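Local coordinates for circadian clock oscillator protein KaiA (Nostoc sp., PDB 1R5Q) that probably stimulates the autophosphorylation of KaiC, as a homodimeric component of the KaiABC oscillator that sets the circadian rhythm of cyanobacteria, at residues Q13-S16 and D17-I21; E55-M58 and E59-E63; A90-C93 and E94-G98. All blocks are in the same frame, centred on the assembly; numbering follows the deposited sequence. Where two conformers were deposited one is given.

In the fold
Each of the three contacts is a short run of consecutive turns on one of three of the four helices of the KaiA C-terminal four-helix bundle. Interactions 1 and 2, on helices 8-24 and 50-67, have centres about 10 Å apart and touch directly: Lys-15 NZ lies 2.5 Å from Glu-59 OE1 in a salt bridge, Tyr-18 OH and His-57 ND1 form a probable hydrogen bond of 2.7 Å, and Leu-60 packs on Tyr-18. Interaction 3, near the C-terminal end of helix 82-100, lies across the chain's centre from interaction 2, with about 22 Å between their centres. Its centre is about 19 Å from that of interaction 1, and it touches neither of them.

Interaction 1: Q13-S16 and D17-I21; sequences QLKS and DYRQI
Four consecutive i to i+4 backbone hydrogen bonds join Gln-13 through Ser-16 to Asp-17 through Gln-20 in one continuous alpha helix. Asp-17 N donates to Gln-13 O at 2.8 Å, and the last bond, Gln-20 N to Ser-16 O, lengthens to 3.3 Å. Ser-16 O is also met by a water, which donates to it at 2.9 Å and accepts from Arg-19 NH1 at 3.2 Å and Gln-20 NE2 at 2.9 Å. The water lies in the guanidinium plane, at its edge. Arg-19 gets there because its chain, extended at first, bends at chi3 (-69°) and turns NH1 back over the Ser-16 backbone, 3.7 Å from Ser-16 CA; a small serine leaves room for this. Asp-17, its CG beside its own backbone N, folds back on the preceding turn, where its OD2 lies 3.3 Å from Gln-13 O, acceptor beside acceptor and not a bond; that carbonyl is bonded by Asp-17 N. Lys-15 and Arg-19 are one turn apart, and their like charges are matched on helix 50-67, Lys-15 by Glu-59 and Glu-63, Arg-19 by Glu-63. Long basic chains suit this border, since their aliphatic parts can also lie on Leu-60. Leu-14 and Tyr-18 face inward: Leu-14 meets Ala-42 of helix 33-45, while the Tyr-18 hydroxyl pairs with His-57 of helix 50-67 and its ring reaches Leu-85 and Ile-88 of helix 82-100.

Interaction 2: E55-M58 and E59-E63; sequences EIHM and ELIDE
Glu-55 and Glu-59 stand one helical turn apart, and two acceptors meet there: Glu-55 OE1 is 3.4 Å from Glu-59 OE2, with the carboxylate planes only 11° apart. Such a pairing of like charges would probably be costly by itself, but Glu-59 OE1 is held in a salt bridge by Lys-15 of helix 8-24, which is likely to offset much of it. Glutamate suits the position because its chain, extended beyond CG, is long enough to reach the neighbouring helix. A glutamine in its place would probably leave Lys-15 without one of its two carboxylate partners and weaken the tie between the helices. Glu-63 is satisfied at both oxygens, OE1 held by Arg-19 and OE2 by Lys-15, in salt bridges. The main chain is satisfied in the usual alpha-helical way, the backbone N of Glu-59, Leu-60, Ile-61 and Asp-62 donating to O of Glu-55, Ile-56, His-57 and Met-58 at 2.9 to 3.0 Å. Met-58 O has a second donor, a water at 2.6 Å that also gives a weak bond to Asp-62 OD1 and thus bridges the carbonyl to the carboxylate. The buried His-57 has its ND1 probably hydrogen-bonded to the hydroxyl of Tyr-18, while NE2 comes 3.8 Å from Ile-61 CG1. With CG anti to its backbone N (chi1 -179°), the imidazole swings out to the tyrosine. On the apolar side Ile-56 and Leu-60 run side by side, CG2 to CD1 3.7 Å, two branched chains in apolar contact, with no polar atom to satisfy. Leu-60 then packs on Lys-15, Tyr-18 and Leu-22 of helix 8-24, whereas Ile-61 turns to the linker before helix 82-100, touching Leu-78 and Tyr-81.

Interaction 3: A90-C93 and E94-G98; sequences AHLC and EAYRG
Leu-92 and Tyr-96 form an i to i+4 pair on the final helix of the four-helix bundle, side by side and pointing the same way. The leucine has CG anti to its backbone N (chi1 -173°), which turns its branch outward and a little toward the next turn, beside the tyrosine ring, CD1 3.8 Å from Tyr-96 CE1. Tyr-96 takes the other course, CG beside its own N (chi1 -84°), and so leans back: CD1 comes within 3.5 Å of Leu-92 O, the carbonyl that its own N-H bonds at 3.1 Å and 170°. A broad ring suits this place, since it lies alongside the leucine and also meets Phe-44 of helix 33-45 edge-to-face. Ala-95 is small enough for helix 33-45 to come close, and its methyl touches Ile-40 and Phe-44. The exposed side carries charge. Glu-94 bends at chi2 and Arg-97 at chi3, two folds that bring carboxylate and guanidinium together three residues apart. In this salt bridge the arginine grips side-on. Arg-97 NE reaches Glu-94 OE1 at 3.1 Å from above the carboxylate plane, while Arg-97 NH2 meets the syn lone pair of Glu-94 OE2 at 2.6 Å, with the oxygen almost exactly in the guanidinium plane.

Interaction 1: Q13-S16 and D17-I21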
# COMPACT_ATOMS: atom_id res chain seq x y z
N GLN A 13 -8.50 3.97 5.69
CA GLN A 13 -7.47 5.00 5.76
C GLN A 13 -6.21 4.47 5.05
O GLN A 13 -5.56 5.19 4.29
CB GLN A 13 -7.15 5.34 7.22
CG GLN A 13 -8.28 6.08 7.96
CD GLN A 13 -7.96 6.38 9.43
OE1 GLN A 13 -8.72 7.08 10.11
NE2 GLN A 13 -6.84 5.85 9.93
N LEU A 14 -5.86 3.21 5.30
CA LEU A 14 -4.69 2.61 4.68
C LEU A 14 -4.84 2.56 3.16
O LEU A 14 -3.90 2.83 2.43
CB LEU A 14 -4.45 1.20 5.23
CG LEU A 14 -3.98 1.22 6.68
CD1 LEU A 14 -3.95 -0.20 7.24
CD2 LEU A 14 -2.62 1.88 6.75
N LYS A 15 -6.03 2.21 2.69
CA LYS A 15 -6.29 2.18 1.26
C LYS A 15 -6.08 3.61 0.69
O LYS A 15 -5.44 3.80 -0.35
CB LYS A 15 -7.71 1.68 0.99
CG LYS A 15 -8.13 1.73 -0.47
CD LYS A 15 -9.31 0.79 -0.75
CE LYS A 15 -9.79 0.92 -2.19
NZ LYS A 15 -10.83 -0.11 -2.53
N SER A 16 -6.61 4.59 1.40
CA SER A 16 -6.46 5.97 0.98
C SER A 16 -4.98 6.34 0.90
O SER A 16 -4.54 6.95 -0.07
CB SER A 16 -7.18 6.93 1.95
OG SER A 16 -6.69 8.25 1.80
N ASP A 17 -4.21 5.95 1.91
CA ASP A 17 -2.78 6.25 1.95
C ASP A 17 -2.01 5.59 0.80
O ASP A 17 -1.11 6.20 0.21
CB ASP A 17 -2.19 5.79 3.29
CG ASP A 17 -2.74 6.59 4.49
OD1 ASP A 17 -2.54 6.13 5.63
OD2 ASP A 17 -3.35 7.66 4.31
N TYR A 18 -2.37 4.34 0.52
CA TYR A 18 -1.73 3.55 -0.53
C TYR A 18 -2.05 4.15 -1.89
O TYR A 18 -1.21 4.14 -2.78
CB TYR A 18 -2.21 2.09 -0.49
CG TYR A 18 -1.37 1.14 -1.33
CD1 TYR A 18 -0.10 0.75 -0.90
CD2 TYR A 18 -1.81 0.68 -2.57
CE1 TYR A 18 0.72 -0.09 -1.70
CE2 TYR A 18 -1.01 -0.15 -3.38
CZ TYR A 18 0.26 -0.53 -2.92
OH TYR A 18 1.04 -1.35 -3.68
N ARG A 19 -3.27 4.67 -2.03
CA ARG A 19 -3.67 5.30 -3.30
C ARG A 19 -2.70 6.45 -3.58
O ARG A 19 -2.18 6.58 -4.69
CB ARG A 19 -5.11 5.85 -3.21
CG ARG A 19 -5.52 6.65 -4.45
CD ARG A 19 -6.89 7.31 -4.29
NE ARG A 19 -7.98 6.34 -4.27
CZ ARG A 19 -8.70 6.07 -3.19
NH1 ARG A 19 -8.44 6.71 -2.04
NH2 ARG A 19 -9.67 5.16 -3.24
N GLN A 20 -2.47 7.29 -2.58
CA GLN A 20 -1.55 8.41 -2.73
C GLN A 20 -0.10 7.95 -3.04
O GLN A 20 0.63 8.64 -3.75
CB GLN A 20 -1.58 9.30 -1.48
CG GLN A 20 -2.89 10.13 -1.31
CD GLN A 20 -3.32 10.85 -2.60
OE1 GLN A 20 -2.52 11.53 -3.26
NE2 GLN A 20 -4.61 10.72 -2.96
N ILE A 21 0.30 6.78 -2.53
CA ILE A 21 1.65 6.26 -2.83
C ILE A 21 1.69 5.86 -4.30
O ILE A 21 2.64 6.18 -5.03
CB ILE A 21 2.01 5.02 -1.94
CG1 ILE A 21 2.24 5.48 -0.49
CG2 ILE A 21 3.28 4.30 -2.50
CD1 ILE A 21 2.21 4.34 0.54
O HOH W 1 -6.26 8.98 -1.33

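Interaction 2: E55-M58 and E59-E63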
# COMPACT_ATOMS: atom_id res chain seq x y z
N GLU A 55 -4.70 -7.00 -1.58
CA GLU A 55 -6.08 -6.77 -2.00
C GLU A 55 -6.32 -5.27 -2.19
O GLU A 55 -6.99 -4.87 -3.13
CB GLU A 55 -7.05 -7.35 -0.97
CG GLU A 55 -8.43 -7.57 -1.52
CD GLU A 55 -9.40 -8.00 -0.45
OE1 GLU A 55 -9.91 -7.12 0.29
OE2 GLU A 55 -9.62 -9.22 -0.33
N ILE A 56 -5.77 -4.45 -1.31
CA ILE A 56 -5.89 -3.00 -1.42
C ILE A 56 -5.26 -2.57 -2.75
O ILE A 56 -5.84 -1.79 -3.50
CB ILE A 56 -5.21 -2.30 -0.23
CG1 ILE A 56 -6.09 -2.45 1.02
CG2 ILE A 56 -4.98 -0.82 -0.54
CD1 ILE A 56 -5.43 -1.97 2.29
N HIS A 57 -4.07 -3.11 -3.05
CA HIS A 57 -3.37 -2.80 -4.30
C HIS A 57 -4.30 -3.06 -5.52
O HIS A 57 -4.54 -2.16 -6.33
CB HIS A 57 -2.13 -3.70 -4.45
CG HIS A 57 -1.34 -3.44 -5.69
ND1 HIS A 57 -0.35 -2.47 -5.76
CD2 HIS A 57 -1.40 -4.00 -6.93
CE1 HIS A 57 0.15 -2.45 -6.99
NE2 HIS A 57 -0.46 -3.37 -7.71
N MET A 58 -4.81 -4.28 -5.62
CA MET A 58 -5.69 -4.66 -6.72
C MET A 58 -6.96 -3.81 -6.80
O MET A 58 -7.41 -3.45 -7.89
CB MET A 58 -6.08 -6.14 -6.59
CG MET A 58 -4.90 -7.09 -6.71
SD MET A 58 -3.82 -6.67 -8.12
CE MET A 58 -4.78 -7.38 -9.51
N GLU A 59 -7.54 -3.48 -5.66
CA GLU A 59 -8.74 -2.67 -5.66
C GLU A 59 -8.47 -1.29 -6.24
O GLU A 59 -9.28 -0.76 -7.01
CB GLU A 59 -9.30 -2.53 -4.24
CG GLU A 59 -9.84 -3.84 -3.67
CD GLU A 59 -10.55 -3.64 -2.34
OE1 GLU A 59 -10.64 -2.48 -1.87
OE2 GLU A 59 -11.01 -4.65 -1.77
N LEU A 60 -7.34 -0.69 -5.86
CA LEU A 60 -6.99 0.63 -6.35
C LEU A 60 -6.66 0.56 -7.84
O LEU A 60 -6.96 1.50 -8.59
CB LEU A 60 -5.82 1.19 -5.54
CG LEU A 60 -6.27 1.59 -4.13
CD1 LEU A 60 -5.07 1.80 -3.20
CD2 LEU A 60 -7.10 2.89 -4.23
N ILE A 61 -6.07 -0.55 -8.28
CA ILE A 61 -5.74 -0.70 -9.69
C ILE A 61 -7.07 -0.73 -10.47
O ILE A 61 -7.16 -0.12 -11.54
CB ILE A 61 -4.94 -2.00 -9.96
CG1 ILE A 61 -3.53 -1.90 -9.38
CG2 ILE A 61 -4.85 -2.27 -11.45
CD1 ILE A 61 -2.73 -0.69 -9.82
N ASP A 62 -8.09 -1.39 -9.92
CA ASP A 62 -9.39 -1.45 -10.59
C ASP A 62 -10.01 -0.07 -10.70
O ASP A 62 -10.54 0.29 -11.76
CB ASP A 62 -10.36 -2.39 -9.87
CG ASP A 62 -10.12 -3.86 -10.21
OD1 ASP A 62 -9.41 -4.13 -11.20
OD2 ASP A 62 -10.65 -4.74 -9.49
N GLU A 63 -9.96 0.68 -9.60
CA GLU A 63 -10.48 2.04 -9.55
C GLU A 63 -9.77 2.90 -10.60
O GLU A 63 -10.41 3.60 -11.38
CB GLU A 63 -10.27 2.65 -8.16
CG GLU A 63 -11.31 2.18 -7.15
CD GLU A 63 -10.98 2.56 -5.70
OE1 GLU A 63 -10.41 3.66 -5.47
OE2 GLU A 63 -11.31 1.75 -4.81
O HOH W 2 -6.91 -5.17 -9.84

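Interaction 3: A90-C93 and E94-G98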
# COMPACT_ATOMS: atom_id res chain seq x y z
N ALA A 90 8.88 -5.31 0.16
CA ALA A 90 10.29 -5.38 0.54
C ALA A 90 10.50 -4.57 1.83
O ALA A 90 11.24 -4.99 2.73
CB ALA A 90 11.18 -4.82 -0.58
N HIS A 91 9.89 -3.38 1.88
CA HIS A 91 10.00 -2.52 3.07
C HIS A 91 9.32 -3.16 4.27
O HIS A 91 9.80 -3.06 5.39
CB HIS A 91 9.38 -1.14 2.82
CG HIS A 91 10.29 -0.18 2.14
ND1 HIS A 91 10.60 -0.28 0.80
CD2 HIS A 91 11.02 0.85 2.62
CE1 HIS A 91 11.47 0.66 0.48
NE2 HIS A 91 11.75 1.36 1.57
N LEU A 92 8.18 -3.80 4.03
CA LEU A 92 7.49 -4.43 5.13
C LEU A 92 8.32 -5.60 5.67
O LEU A 92 8.45 -5.77 6.87
CB LEU A 92 6.09 -4.90 4.70
CG LEU A 92 5.19 -5.44 5.82
CD1 LEU A 92 5.06 -4.38 6.93
CD2 LEU A 92 3.81 -5.78 5.26
N CYS A 93 8.91 -6.39 4.77
CA CYS A 93 9.74 -7.52 5.18
C CYS A 93 10.89 -7.07 6.08
O CYS A 93 11.19 -7.70 7.09
CB CYS A 93 10.34 -8.23 3.96
SG CYS A 93 9.19 -9.23 3.04
N GLU A 94 11.54 -5.99 5.68
CA GLU A 94 12.66 -5.48 6.44
C GLU A 94 12.24 -4.94 7.80
O GLU A 94 13.00 -5.05 8.75
CB GLU A 94 13.41 -4.41 5.63
CG GLU A 94 14.23 -5.00 4.44
CD GLU A 94 15.38 -5.93 4.88
OE1 GLU A 94 15.37 -7.12 4.49
OE2 GLU A 94 16.29 -5.47 5.61
N ALA A 95 11.04 -4.38 7.91
CA ALA A 95 10.54 -3.86 9.19
C ALA A 95 10.44 -5.05 10.14
O ALA A 95 10.92 -5.01 11.28
CB ALA A 95 9.14 -3.20 9.00
N TYR A 96 9.81 -6.11 9.66
CA TYR A 96 9.65 -7.32 10.44
C TYR A 96 10.99 -8.00 10.75
O TYR A 96 11.23 -8.42 11.89
CB TYR A 96 8.71 -8.30 9.70
CG TYR A 96 7.24 -8.03 9.95
CD1 TYR A 96 6.37 -7.70 8.91
CD2 TYR A 96 6.72 -8.13 11.24
CE1 TYR A 96 5.00 -7.46 9.15
CE2 TYR A 96 5.38 -7.90 11.49
CZ TYR A 96 4.52 -7.57 10.45
OH TYR A 96 3.19 -7.34 10.76
N ARG A 97 11.87 -8.10 9.76
CA ARG A 97 13.17 -8.73 9.95
C ARG A 97 14.03 -7.96 10.95
O ARG A 97 14.73 -8.57 11.76
CB ARG A 97 13.95 -8.86 8.63
CG ARG A 97 15.22 -9.73 8.75
CD ARG A 97 15.98 -9.92 7.42
NE ARG A 97 16.50 -8.65 6.96
CZ ARG A 97 17.74 -8.22 7.13
NH1 ARG A 97 18.64 -8.98 7.74
NH2 ARG A 97 18.07 -7.00 6.72
N GLY A 98 13.98 -6.63 10.88
CA GLY A 98 14.76 -5.81 11.79
C GLY A 98 14.26 -5.89 13.22
O GLY A 98 14.93 -5.46 14.16